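Local atomic coordinates of WbbM protein (Klebsiella pneumoniae, PDB entry 6U4B), a protein that probably acts as a bifunctional, metal-binding glycosyltransferase that polymerises the O-antigen, working as a trimer. Residues A185-I189 / N236-I241; I189-Y194 / E228-I233; T386-L390 / L505-M510; L390-Q394 / F490-M494. All coordinates share one frame; numbering follows the deposited sequence.

Overall arrangement
The four contacts form two neighbouring pairs, one in each half of the chain. Contacts 1 and 2, with centres about 9 Å apart, join the same two helices, 180-193 and 220-240, share I189 and belong to the DUF4422 region; contact 2 is nested inside the loop that contact 1 closes. Contacts 3 and 4 follow later, within the glycosyltransferase family 8 region, and their centres are again about 9 Å apart. They share L390 and pack the segment 386-394 against the successive helices 489-499 and 505-513. Between the pairs, centres lie about 53 to 57 Å apart, consistent with two separate catalytic modules in one bifunctional chain.

Contact 1: residues A185-I189 / N236-I241; sequences AAIAI and NLEDAI
The side chain of I189 places CG1 anti to its own carbonyl carbon (chi1 -66°) and is extended beyond it, which carries CD1 onto the backbone of helix 220-240. There CD1 lies 3.5 Å from L237 N, while the other branch of I189, CG2, packs 3.8 Å from N236 CB. L237 reaches back from its helix: with CG anti to the backbone N (chi1 -174°), its CD1 comes 3.7 Å from A186 N and 3.8 Å from A186 CB, touching the opposite helix at a place where a small side chain lets it come close to the main chain. A185 CB turns to the end of helix 220-240, where it meets I241 CG2 at 3.6 Å; A240 CB adds a contact to I189 CD1 at 4.0 Å. The contact is thus apolar, with methyl groups set against backbone and alanine surfaces. Helix 253-272 touches A186 and L237 through I257, and F543 of a second subunit packs on I241, so this helix end also borders the trimer interface. The short segments run at 132° to each other, with axes 9.6 Å apart, an oblique packing of two helices through small alanine faces within the DUF4422 region.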
loop_
_atom_site.group_PDB
_atom_site.type_symbol
_atom_site.label_atom_id
_atom_site.label_comp_id
_atom_site.label_asym_id
_atom_site.label_seq_id
_atom_site.Cartn_x
_atom_site.Cartn_y
_atom_site.Cartn_z
ATOM N N ALA A 185 -3.392 -54.905 6.459
ATOM C CA ALA A 185 -2.631 -54.127 7.430
ATOM C C ALA A 185 -3.470 -53.809 8.661
ATOM O O ALA A 185 -2.963 -53.828 9.789
ATOM C CB ALA A 185 -2.119 -52.841 6.783
ATOM N N ALA A 186 -4.758 -53.513 8.462
ATOM C CA ALA A 186 -5.634 -53.232 9.595
ATOM C C ALA A 186 -5.885 -54.486 10.424
ATOM O O ALA A 186 -5.976 -54.411 11.655
ATOM C CB ALA A 186 -6.952 -52.636 9.104
ATOM N N ILE A 187 -5.994 -55.645 9.768
ATOM C CA ILE A 187 -6.216 -56.895 10.492
ATOM C C ILE A 187 -5.031 -57.205 11.397
ATOM O O ILE A 187 -5.206 -57.597 12.559
ATOM C CB ILE A 187 -6.491 -58.046 9.503
ATOM C CG1 ILE A 187 -7.850 -57.858 8.832
ATOM C CG2 ILE A 187 -6.426 -59.398 10.205
ATOM C CD1 ILE A 187 -8.998 -57.719 9.811
ATOM N N ALA A 188 -3.809 -57.027 10.888
ATOM C CA ALA A 188 -2.625 -57.295 11.696
ATOM C C ALA A 188 -2.571 -56.398 12.925
ATOM O O ALA A 188 -2.100 -56.825 13.985
ATOM C CB ALA A 188 -1.361 -57.119 10.852
ATOM N N ILE A 189 -3.061 -55.164 12.809
ATOM C CA ILE A 189 -3.029 -54.243 13.940
ATOM C C ILE A 189 -4.007 -54.684 15.023
ATOM O O ILE A 189 -3.683 -54.653 16.217
ATOM C CB ILE A 189 -3.315 -52.811 13.456
ATOM C CG1 ILE A 189 -2.181 -52.332 12.549
ATOM C CG2 ILE A 189 -3.500 -51.869 14.635
ATOM C CD1 ILE A 189 -2.474 -51.036 11.850
ATOM N N ASN A 236 -2.844 -46.392 14.354
ATOM C CA ASN A 236 -1.756 -47.252 13.906
ATOM C C ASN A 236 -1.858 -47.551 12.418
ATOM O O ASN A 236 -0.831 -47.726 11.751
ATOM C CB ASN A 236 -1.741 -48.553 14.709
ATOM C CG ASN A 236 -1.248 -48.358 16.131
ATOM O OD1 ASN A 236 -1.540 -47.347 16.768
ATOM N ND2 ASN A 236 -0.489 -49.326 16.633
ATOM N N LEU A 237 -3.081 -47.608 11.880
ATOM C CA LEU A 237 -3.250 -47.885 10.458
ATOM C C LEU A 237 -2.598 -46.806 9.603
ATOM O O LEU A 237 -2.055 -47.096 8.529
ATOM C CB LEU A 237 -4.734 -48.012 10.122
ATOM C CG LEU A 237 -5.039 -48.433 8.684
ATOM C CD1 LEU A 237 -4.450 -49.809 8.397
ATOM C CD2 LEU A 237 -6.536 -48.417 8.419
ATOM N N GLU A 238 -2.640 -45.552 10.065
ATOM C CA GLU A 238 -2.015 -44.467 9.314
ATOM C C GLU A 238 -0.516 -44.689 9.148
ATOM O O GLU A 238 0.061 -44.288 8.132
ATOM C CB GLU A 238 -2.271 -43.128 10.004
ATOM C CG GLU A 238 -3.731 -42.717 10.076
ATOM C CD GLU A 238 -3.897 -41.226 10.317
ATOM O OE1 GLU A 238 -5.044 -40.739 10.296
ATOM O OE2 GLU A 238 -2.873 -40.539 10.522
ATOM N N ASP A 239 0.130 -45.321 10.130
ATOM C CA ASP A 239 1.560 -45.589 10.039
ATOM C C ASP A 239 1.876 -46.819 9.200
ATOM O O ASP A 239 3.017 -46.962 8.747
ATOM C CB ASP A 239 2.155 -45.771 11.438
ATOM C CG ASP A 239 2.156 -44.486 12.247
ATOM O OD1 ASP A 239 2.480 -43.423 11.679
ATOM O OD2 ASP A 239 1.834 -44.541 13.452
ATOM N N ALA A 240 0.896 -47.696 8.975
ATOM C CA ALA A 240 1.145 -48.999 8.375
ATOM C C ALA A 240 0.834 -49.063 6.886
ATOM O O ALA A 240 1.246 -50.024 6.229
ATOM C CB ALA A 240 0.334 -50.079 9.103
ATOM N N ILE A 241 0.116 -48.082 6.334
ATOM C CA ILE A 241 -0.244 -48.099 4.924
ATOM C C ILE A 241 0.237 -46.819 4.258
ATOM O O ILE A 241 0.509 -45.808 4.909
ATOM C CB ILE A 241 -1.763 -48.273 4.693
ATOM C CG1 ILE A 241 -2.539 -47.079 5.248
ATOM C CG2 ILE A 241 -2.256 -49.574 5.303
ATOM C CD1 ILE A 241 -4.031 -47.158 4.983
#

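Contact 2: residues I189-Y194 / E228-I233; sequences IVEKLY and EWLFSI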
loop_
_atom_site.group_PDB
_atom_site.type_symbol
_atom_site.label_atom_id
_atom_site.label_comp_id
_atom_site.label_asym_id
_atom_site.label_seq_id
_atom_site.Cartn_x
_atom_site.Cartn_y
_atom_site.Cartn_z
ATOM N N ILE A 189 -3.061 -55.164 12.809
ATOM C CA ILE A 189 -3.029 -54.243 13.940
ATOM C C ILE A 189 -4.007 -54.684 15.023
ATOM O O ILE A 189 -3.683 -54.653 16.217
ATOM C CB ILE A 189 -3.315 -52.811 13.456
ATOM C CG1 ILE A 189 -2.181 -52.332 12.549
ATOM C CG2 ILE A 189 -3.500 -51.869 14.635
ATOM C CD1 ILE A 189 -2.474 -51.036 11.850
ATOM N N VAL A 190 -5.214 -55.099 14.630
ATOM C CA VAL A 190 -6.171 -55.621 15.601
ATOM C C VAL A 190 -5.599 -56.845 16.301
ATOM O O VAL A 190 -5.752 -57.011 17.517
ATOM C CB VAL A 190 -7.510 -55.944 14.915
ATOM C CG1 VAL A 190 -8.543 -56.382 15.948
ATOM C CG2 VAL A 190 -8.009 -54.746 14.125
ATOM N N GLU A 191 -4.923 -57.716 15.546
ATOM C CA GLU A 191 -4.325 -58.910 16.134
ATOM C C GLU A 191 -3.256 -58.550 17.158
ATOM O O GLU A 191 -3.220 -59.121 18.255
ATOM C CB GLU A 191 -3.733 -59.796 15.037
ATOM C CG GLU A 191 -4.755 -60.420 14.104
ATOM C CD GLU A 191 -5.351 -61.688 14.669
ATOM O OE1 GLU A 191 -5.041 -62.025 15.831
ATOM O OE2 GLU A 191 -6.123 -62.354 13.950
ATOM N N LYS A 192 -2.379 -57.604 16.822
ATOM C CA LYS A 192 -1.304 -57.230 17.737
ATOM C C LYS A 192 -1.840 -56.473 18.945
ATOM O O LYS A 192 -1.526 -56.812 20.091
ATOM C CB LYS A 192 -0.257 -56.391 17.009
ATOM C CG LYS A 192 0.780 -55.784 17.942
ATOM C CD LYS A 192 1.583 -54.681 17.274
ATOM C CE LYS A 192 2.516 -55.231 16.210
ATOM N NZ LYS A 192 3.357 -54.149 15.618
ATOM N N LEU A 193 -2.649 -55.440 18.709
ATOM C CA LEU A 193 -3.126 -54.600 19.799
ATOM C C LEU A 193 -4.186 -55.289 20.644
ATOM O O LEU A 193 -4.228 -55.080 21.862
ATOM C CB LEU A 193 -3.673 -53.280 19.245
ATOM C CG LEU A 193 -2.638 -52.373 18.566
ATOM C CD1 LEU A 193 -3.256 -51.038 18.187
ATOM C CD2 LEU A 193 -1.429 -52.177 19.469
ATOM N N TYR A 194 -5.029 -56.121 20.031
ATOM C CA TYR A 194 -6.138 -56.777 20.720
ATOM C C TYR A 194 -6.144 -58.257 20.358
ATOM O O TYR A 194 -6.934 -58.700 19.512
ATOM C CB TYR A 194 -7.468 -56.110 20.370
ATOM C CG TYR A 194 -7.485 -54.621 20.626
ATOM C CD1 TYR A 194 -7.695 -54.122 21.904
ATOM C CD2 TYR A 194 -7.295 -53.714 19.591
ATOM C CE1 TYR A 194 -7.714 -52.761 22.146
ATOM C CE2 TYR A 194 -7.312 -52.349 19.823
ATOM C CZ TYR A 194 -7.523 -51.879 21.102
ATOM O OH TYR A 194 -7.541 -50.524 21.339
ATOM N N GLU A 228 -12.811 -45.669 21.396
ATOM C CA GLU A 228 -11.426 -45.861 21.816
ATOM C C GLU A 228 -10.785 -47.020 21.067
ATOM O O GLU A 228 -9.611 -46.952 20.686
ATOM C CB GLU A 228 -11.362 -46.097 23.326
ATOM C CG GLU A 228 -11.738 -44.891 24.170
ATOM C CD GLU A 228 -11.894 -45.237 25.640
ATOM O OE1 GLU A 228 -11.975 -46.442 25.963
ATOM O OE2 GLU A 228 -11.938 -44.307 26.472
ATOM N N TRP A 229 -11.552 -48.086 20.833
ATOM C CA TRP A 229 -11.029 -49.252 20.131
ATOM C C TRP A 229 -10.796 -48.947 18.655
ATOM O O TRP A 229 -9.717 -49.227 18.118
ATOM C CB TRP A 229 -11.999 -50.422 20.304
ATOM C CG TRP A 229 -11.628 -51.680 19.575
ATOM C CD1 TRP A 229 -10.827 -52.688 20.031
ATOM C CD2 TRP A 229 -12.071 -52.078 18.272
ATOM N NE1 TRP A 229 -10.733 -53.683 19.087
ATOM C CE2 TRP A 229 -11.491 -53.333 17.999
ATOM C CE3 TRP A 229 -12.899 -51.493 17.307
ATOM C CZ2 TRP A 229 -11.709 -54.014 16.801
ATOM C CZ3 TRP A 229 -13.114 -52.168 16.120
ATOM C CH2 TRP A 229 -12.522 -53.415 15.876
ATOM N N LEU A 230 -11.792 -48.360 17.987
ATOM C CA LEU A 230 -11.692 -48.136 16.547
ATOM C C LEU A 230 -10.553 -47.181 16.208
ATOM O O LEU A 230 -9.738 -47.458 15.321
ATOM C CB LEU A 230 -13.014 -47.597 16.002
ATOM C CG LEU A 230 -13.003 -47.172 14.530
ATOM C CD1 LEU A 230 -12.851 -48.379 13.615
ATOM C CD2 LEU A 230 -14.252 -46.374 14.175
ATOM N N PHE A 231 -10.478 -46.047 16.907
ATOM C CA PHE A 231 -9.506 -45.031 16.529
ATOM C C PHE A 231 -8.096 -45.352 17.003
ATOM O O PHE A 231 -7.139 -44.823 16.431
ATOM C CB PHE A 231 -9.956 -43.660 17.037
ATOM C CG PHE A 231 -11.075 -43.069 16.231
ATOM C CD1 PHE A 231 -10.820 -42.484 15.004
ATOM C CD2 PHE A 231 -12.383 -43.127 16.681
ATOM C CE1 PHE A 231 -11.844 -41.952 14.247
ATOM C CE2 PHE A 231 -13.416 -42.597 15.927
ATOM C CZ PHE A 231 -13.145 -42.009 14.708
ATOM N N SER A 232 -7.939 -46.209 18.016
ATOM C CA SER A 232 -6.606 -46.713 18.334
ATOM C C SER A 232 -6.057 -47.543 17.182
ATOM O O SER A 232 -4.859 -47.486 16.876
ATOM C CB SER A 232 -6.641 -47.538 19.620
ATOM O OG SER A 232 -7.294 -48.779 19.413
ATOM N N ILE A 233 -6.924 -48.318 16.528
ATOM C CA ILE A 233 -6.510 -49.092 15.363
ATOM C C ILE A 233 -6.238 -48.173 14.180
ATOM O O ILE A 233 -5.246 -48.342 13.459
ATOM C CB ILE A 233 -7.579 -50.146 15.027
ATOM C CG1 ILE A 233 -7.655 -51.197 16.138
ATOM C CG2 ILE A 233 -7.295 -50.789 13.674
ATOM C CD1 ILE A 233 -8.957 -51.953 16.171
#
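V190 and I233 make the apolar centre, with V190 CG2 3.6 Å from I233 CD1 and the two side chains running obliquely across one another. I189 CG2 extends this layer to I233 CG2, and the other branch of V190, CG1, lies 4.0 Å from W229 CZ2. I233 CD1 also sits over the centre of one face of its own helix's W229 indole. Further out comes the ring of Y194, the first residue beyond the helical part of 180-193. W229 CD1 stands over the middle of one face of this ring, 3.5 Å from Y194 CE2, and the phenol and the five-membered ring are inclined at 45°. With CG anti to the backbone N (chi1 177°), W229 brings its indole across to the tyrosine; elsewhere in the chain Y197 stacks on the same indole. At the polar edge, Y194 OH donates to S232 OG at 2.6 Å, and the serine oxygen lies in the plane of the phenol ring. S232 OG in turn donates to W229 O at 2.8 Å, one turn back in its helix, from a position tilted 35° out of the carbonyl plane. The hydroxyls therefore form a directed relay from tyrosine through serine to a main-chain carbonyl, which fixes the rotation of the serine and ties the end of helix 180-193 to the side of helix 220-240.

Contact 3: residues T386-L390 / L505-M510; sequences TYARL and LDQDIM
R389 crosses D506 at about a right angle, and its atoms from CB to NH2 stay close to the carboxylate. CB lies 3.5 Å from D506 OD2 and also approaches the M510 methyl; CG faces the same OD2, and CD comes 3.7 Å from M510 CE. A bend at chi3 (-72°) turns the guanidinium back to the carboxylate. There NE donates to D506 OD2 at 2.6 Å and NH2 to D506 OD1 at 3.2 Å, a side-on, two-nitrogen salt bridge on the syn side of both oxygens, with the planes only 19° apart; a weak bond from NH2 to OD2 is added. The remaining nitrogen, NH1, forms a salt bridge with D406, a magnesium ligand that also belongs to the DxD-type motif expected of a GT-A-like glycosyltransferase. R389 is thus a second-shell residue of the metal site, and D506, on helix 505-513, holds it in place from behind. A water donates to both T386 O and D506 OD2, the latter at 2.8 Å, and bridges the carboxylate to the loop backbone. At the base of the aspartate side chain, D506 CB rests 3.7 Å from L390 CD2, which also touches M510 CG, while L390 CD1 meets I509 CD1. The Y387 ring closes the other flank, its OH 3.6 Å from L505 CD2.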
loop_
_atom_site.group_PDB
_atom_site.type_symbol
_atom_site.label_atom_id
_atom_site.label_comp_id
_atom_site.label_asym_id
_atom_site.label_seq_id
_atom_site.Cartn_x
_atom_site.Cartn_y
_atom_site.Cartn_z
ATOM N N THR A 386 -29.583 -15.105 -10.547
ATOM C CA THR A 386 -30.361 -14.016 -11.133
ATOM C C THR A 386 -31.454 -13.542 -10.182
ATOM O O THR A 386 -31.753 -12.344 -10.115
ATOM C CB THR A 386 -30.968 -14.457 -12.468
ATOM O OG1 THR A 386 -29.920 -14.778 -13.391
ATOM C CG2 THR A 386 -31.837 -13.352 -13.062
ATOM N N TYR A 387 -32.047 -14.465 -9.423
ATOM C CA TYR A 387 -33.155 -14.150 -8.531
ATOM C C TYR A 387 -32.778 -14.283 -7.059
ATOM O O TYR A 387 -33.657 -14.469 -6.213
ATOM C CB TYR A 387 -34.356 -15.039 -8.861
ATOM C CG TYR A 387 -34.894 -14.814 -10.255
ATOM C CD1 TYR A 387 -34.450 -15.578 -11.327
ATOM C CD2 TYR A 387 -35.836 -13.825 -10.500
ATOM C CE1 TYR A 387 -34.938 -15.366 -12.603
ATOM C CE2 TYR A 387 -36.324 -13.605 -11.768
ATOM C CZ TYR A 387 -35.876 -14.376 -12.815
ATOM O OH TYR A 387 -36.372 -14.151 -14.079
ATOM N N ALA A 388 -31.484 -14.168 -6.741
ATOM C CA ALA A 388 -31.016 -14.406 -5.378
ATOM C C ALA A 388 -31.698 -13.487 -4.372
ATOM O O ALA A 388 -32.003 -13.907 -3.249
ATOM C CB ALA A 388 -29.497 -14.231 -5.313
ATOM N N ARG A 389 -31.945 -12.230 -4.754
ATOM C CA ARG A 389 -32.545 -11.271 -3.830
ATOM C C ARG A 389 -33.898 -11.746 -3.310
ATOM O O ARG A 389 -34.257 -11.458 -2.162
ATOM C CB ARG A 389 -32.688 -9.909 -4.509
ATOM C CG ARG A 389 -31.386 -9.121 -4.625
ATOM C CD ARG A 389 -31.628 -7.778 -5.295
ATOM N NE ARG A 389 -31.892 -7.919 -6.722
ATOM C CZ ARG A 389 -31.223 -7.281 -7.677
ATOM N NH1 ARG A 389 -30.253 -6.431 -7.362
ATOM N NH2 ARG A 389 -31.536 -7.479 -8.950
ATOM N N LEU A 390 -34.660 -12.473 -4.133
ATOM C CA LEU A 390 -35.974 -12.947 -3.713
ATOM C C LEU A 390 -35.899 -13.916 -2.541
ATOM O O LEU A 390 -36.878 -14.051 -1.801
ATOM C CB LEU A 390 -36.692 -13.624 -4.880
ATOM C CG LEU A 390 -36.893 -12.805 -6.152
ATOM C CD1 LEU A 390 -37.682 -13.611 -7.173
ATOM C CD2 LEU A 390 -37.593 -11.494 -5.839
ATOM N N LEU A 505 -36.915 -8.553 -14.237
ATOM C CA LEU A 505 -36.692 -9.774 -13.449
ATOM C C LEU A 505 -37.063 -9.506 -11.991
ATOM O O LEU A 505 -38.155 -8.972 -11.733
ATOM C CB LEU A 505 -35.257 -10.235 -13.692
ATOM C CG LEU A 505 -34.773 -10.259 -15.143
ATOM C CD1 LEU A 505 -33.302 -10.635 -15.207
ATOM C CD2 LEU A 505 -35.608 -11.208 -15.991
ATOM N N ASP A 506 -36.204 -9.839 -11.023
ATOM C CA ASP A 506 -36.568 -9.727 -9.614
ATOM C C ASP A 506 -36.757 -8.284 -9.170
ATOM O O ASP A 506 -37.465 -8.043 -8.185
ATOM C CB ASP A 506 -35.512 -10.405 -8.740
ATOM C CG ASP A 506 -34.130 -9.801 -8.917
ATOM O OD1 ASP A 506 -33.751 -9.499 -10.069
ATOM O OD2 ASP A 506 -33.423 -9.626 -7.904
ATOM N N GLN A 507 -36.138 -7.321 -9.857
ATOM C CA GLN A 507 -36.409 -5.922 -9.538
ATOM C C GLN A 507 -37.877 -5.592 -9.775
ATOM O O GLN A 507 -38.503 -4.892 -8.969
ATOM C CB GLN A 507 -35.506 -4.996 -10.356
ATOM C CG GLN A 507 -35.652 -3.521 -9.980
ATOM C CD GLN A 507 -34.620 -2.630 -10.652
ATOM O OE1 GLN A 507 -33.576 -2.329 -10.075
ATOM N NE2 GLN A 507 -34.911 -2.201 -11.875
ATOM N N ASP A 508 -38.447 -6.103 -10.869
ATOM C CA ASP A 508 -39.872 -5.910 -11.126
ATOM C C ASP A 508 -40.723 -6.679 -10.126
ATOM O O ASP A 508 -41.751 -6.174 -9.659
ATOM C CB ASP A 508 -40.214 -6.342 -12.552
ATOM C CG ASP A 508 -39.822 -5.309 -13.589
ATOM O OD1 ASP A 508 -39.462 -4.178 -13.199
ATOM O OD2 ASP A 508 -39.882 -5.633 -14.796
ATOM N N ILE A 509 -40.316 -7.907 -9.792
ATOM C CA ILE A 509 -41.072 -8.716 -8.842
ATOM C C ILE A 509 -41.137 -8.023 -7.488
ATOM O O ILE A 509 -42.199 -7.954 -6.857
ATOM C CB ILE A 509 -40.449 -10.120 -8.727
ATOM C CG1 ILE A 509 -40.631 -10.891 -10.035
ATOM C CG2 ILE A 509 -41.055 -10.885 -7.559
ATOM C CD1 ILE A 509 -39.924 -12.225 -10.064
ATOM N N MET A 510 -40.004 -7.485 -7.027
ATOM C CA MET A 510 -39.974 -6.831 -5.724
ATOM C C MET A 510 -40.706 -5.496 -5.743
ATOM O O MET A 510 -41.328 -5.124 -4.741
ATOM C CB MET A 510 -38.524 -6.648 -5.261
ATOM C CG MET A 510 -37.826 -7.959 -4.919
ATOM S SD MET A 510 -36.158 -7.736 -4.263
ATOM C CE MET A 510 -35.288 -7.177 -5.728
HETATM O O HOH W 1 -31.072 -11.121 -7.919
#

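Contact 4: residues L390-Q394 / F490-M494; sequences LFIPQ and FAELM
Within the glycosyltransferase family 8 region, a one-turn helix, 392-395, and the 3-10 turn before it pack on helix 489-499 around the ring of F490. Over the centre of one face of that ring lies Q394 CB, 3.8 Å from the centroid and 7° off the normal, a CH-pi contact. The glutamine then bends at chi2, which lays its amide along the ring at 24° to its plane, with OE1 3.5 Å from F490 CD1. M494 CG, from the same helix as F490, covers the opposite face, and the ring edge receives L390 O, 3.5 Å from F490 CD2, and F391 CD2. The two phenylalanine planes stand 55° apart. Both phenylalanines are buried; F370 stacks on F391, and I392 turns back to strand 402-405, which precedes the metal ligands D406 and D408. M494 is folded at chi2 and chi3: its CE makes a CH-pi contact over the face of F391, 4.2 Å from the centroid, and SD, oblique to the ring and 3.8 Å from F391 CE2, adds a Met-aromatic contact. CE also reaches L390 CB. P393 CG touches both F490 CB and L493 CD1, 4.0 Å from the latter, and L493 CD1 additionally rests 3.5 Å from L390 O.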
loop_
_atom_site.group_PDB
_atom_site.type_symbol
_atom_site.label_atom_id
_atom_site.label_comp_id
_atom_site.label_asym_id
_atom_site.label_seq_id
_atom_site.Cartn_x
_atom_site.Cartn_y
_atom_site.Cartn_z
ATOM N N LEU A 390 -34.660 -12.473 -4.133
ATOM C CA LEU A 390 -35.974 -12.947 -3.713
ATOM C C LEU A 390 -35.899 -13.916 -2.541
ATOM O O LEU A 390 -36.878 -14.051 -1.801
ATOM C CB LEU A 390 -36.692 -13.624 -4.880
ATOM C CG LEU A 390 -36.893 -12.805 -6.152
ATOM C CD1 LEU A 390 -37.682 -13.611 -7.173
ATOM C CD2 LEU A 390 -37.593 -11.494 -5.839
ATOM N N PHE A 391 -34.769 -14.589 -2.355
ATOM C CA PHE A 391 -34.636 -15.608 -1.323
ATOM C C PHE A 391 -34.058 -15.068 -0.025
ATOM O O PHE A 391 -33.864 -15.843 0.918
ATOM C CB PHE A 391 -33.776 -16.763 -1.845
ATOM C CG PHE A 391 -34.378 -17.468 -3.025
ATOM C CD1 PHE A 391 -34.085 -17.058 -4.317
ATOM C CD2 PHE A 391 -35.258 -18.524 -2.845
ATOM C CE1 PHE A 391 -34.648 -17.696 -5.404
ATOM C CE2 PHE A 391 -35.827 -19.169 -3.933
ATOM C CZ PHE A 391 -35.521 -18.753 -5.214
ATOM N N ILE A 392 -33.787 -13.759 0.043
ATOM C CA ILE A 392 -33.239 -13.182 1.274
ATOM C C ILE A 392 -34.168 -13.363 2.467
ATOM O O ILE A 392 -33.680 -13.759 3.537
ATOM C CB ILE A 392 -32.838 -11.718 1.035
ATOM C CG1 ILE A 392 -31.541 -11.667 0.226
ATOM C CG2 ILE A 392 -32.687 -10.977 2.357
ATOM C CD1 ILE A 392 -31.231 -10.308 -0.371
ATOM N N PRO A 393 -35.478 -13.119 2.380
ATOM C CA PRO A 393 -36.332 -13.337 3.563
ATOM C C PRO A 393 -36.379 -14.780 4.041
ATOM O O PRO A 393 -36.755 -15.018 5.196
ATOM C CB PRO A 393 -37.716 -12.857 3.097
ATOM C CG PRO A 393 -37.657 -12.893 1.613
ATOM C CD PRO A 393 -36.250 -12.537 1.267
ATOM N N GLN A 394 -36.011 -15.753 3.207
ATOM C CA GLN A 394 -36.028 -17.146 3.642
ATOM C C GLN A 394 -34.700 -17.568 4.266
ATOM O O GLN A 394 -34.675 -18.085 5.387
ATOM C CB GLN A 394 -36.378 -18.066 2.468
ATOM C CG GLN A 394 -36.608 -19.526 2.860
ATOM C CD GLN A 394 -37.904 -19.740 3.633
ATOM O OE1 GLN A 394 -38.687 -18.810 3.832
ATOM N NE2 GLN A 394 -38.134 -20.974 4.067
ATOM N N PHE A 490 -42.203 -14.001 1.527
ATOM C CA PHE A 490 -41.449 -14.889 0.650
ATOM C C PHE A 490 -42.372 -15.736 -0.215
ATOM O O PHE A 490 -42.097 -15.950 -1.402
ATOM C CB PHE A 490 -40.525 -15.780 1.477
ATOM C CG PHE A 490 -39.805 -16.814 0.667
ATOM C CD1 PHE A 490 -40.179 -18.146 0.727
ATOM C CD2 PHE A 490 -38.763 -16.450 -0.169
ATOM C CE1 PHE A 490 -39.517 -19.099 -0.026
ATOM C CE2 PHE A 490 -38.100 -17.396 -0.923
ATOM C CZ PHE A 490 -38.475 -18.721 -0.852
ATOM N N ALA A 491 -43.473 -16.230 0.362
ATOM C CA ALA A 491 -44.420 -17.027 -0.412
ATOM C C ALA A 491 -45.026 -16.211 -1.547
ATOM O O ALA A 491 -45.252 -16.732 -2.645
ATOM C CB ALA A 491 -45.519 -17.575 0.501
ATOM N N GLU A 492 -45.293 -14.927 -1.299
ATOM C CA GLU A 492 -45.822 -14.063 -2.349
ATOM C C GLU A 492 -44.780 -13.810 -3.432
ATOM O O GLU A 492 -45.105 -13.814 -4.627
ATOM C CB GLU A 492 -46.303 -12.744 -1.744
ATOM C CG GLU A 492 -46.873 -11.762 -2.755
ATOM C CD GLU A 492 -48.251 -12.162 -3.252
ATOM O OE1 GLU A 492 -48.829 -13.133 -2.715
ATOM O OE2 GLU A 492 -48.757 -11.499 -4.181
ATOM N N LEU A 493 -43.524 -13.582 -3.034
ATOM C CA LEU A 493 -42.453 -13.407 -4.010
ATOM C C LEU A 493 -42.343 -14.618 -4.928
ATOM O O LEU A 493 -42.190 -14.470 -6.148
ATOM C CB LEU A 493 -41.125 -13.158 -3.295
ATOM C CG LEU A 493 -40.965 -11.869 -2.485
ATOM C CD1 LEU A 493 -39.696 -11.924 -1.643
ATOM C CD2 LEU A 493 -40.949 -10.647 -3.397
ATOM N N MET A 494 -42.427 -15.825 -4.359
ATOM C CA MET A 494 -42.380 -17.032 -5.175
ATOM C C MET A 494 -43.588 -17.125 -6.095
ATOM O O MET A 494 -43.452 -17.476 -7.274
ATOM C CB MET A 494 -42.292 -18.266 -4.276
ATOM C CG MET A 494 -41.004 -18.349 -3.462
ATOM S SD MET A 494 -39.510 -18.444 -4.476
ATOM C CE MET A 494 -38.951 -16.737 -4.464
#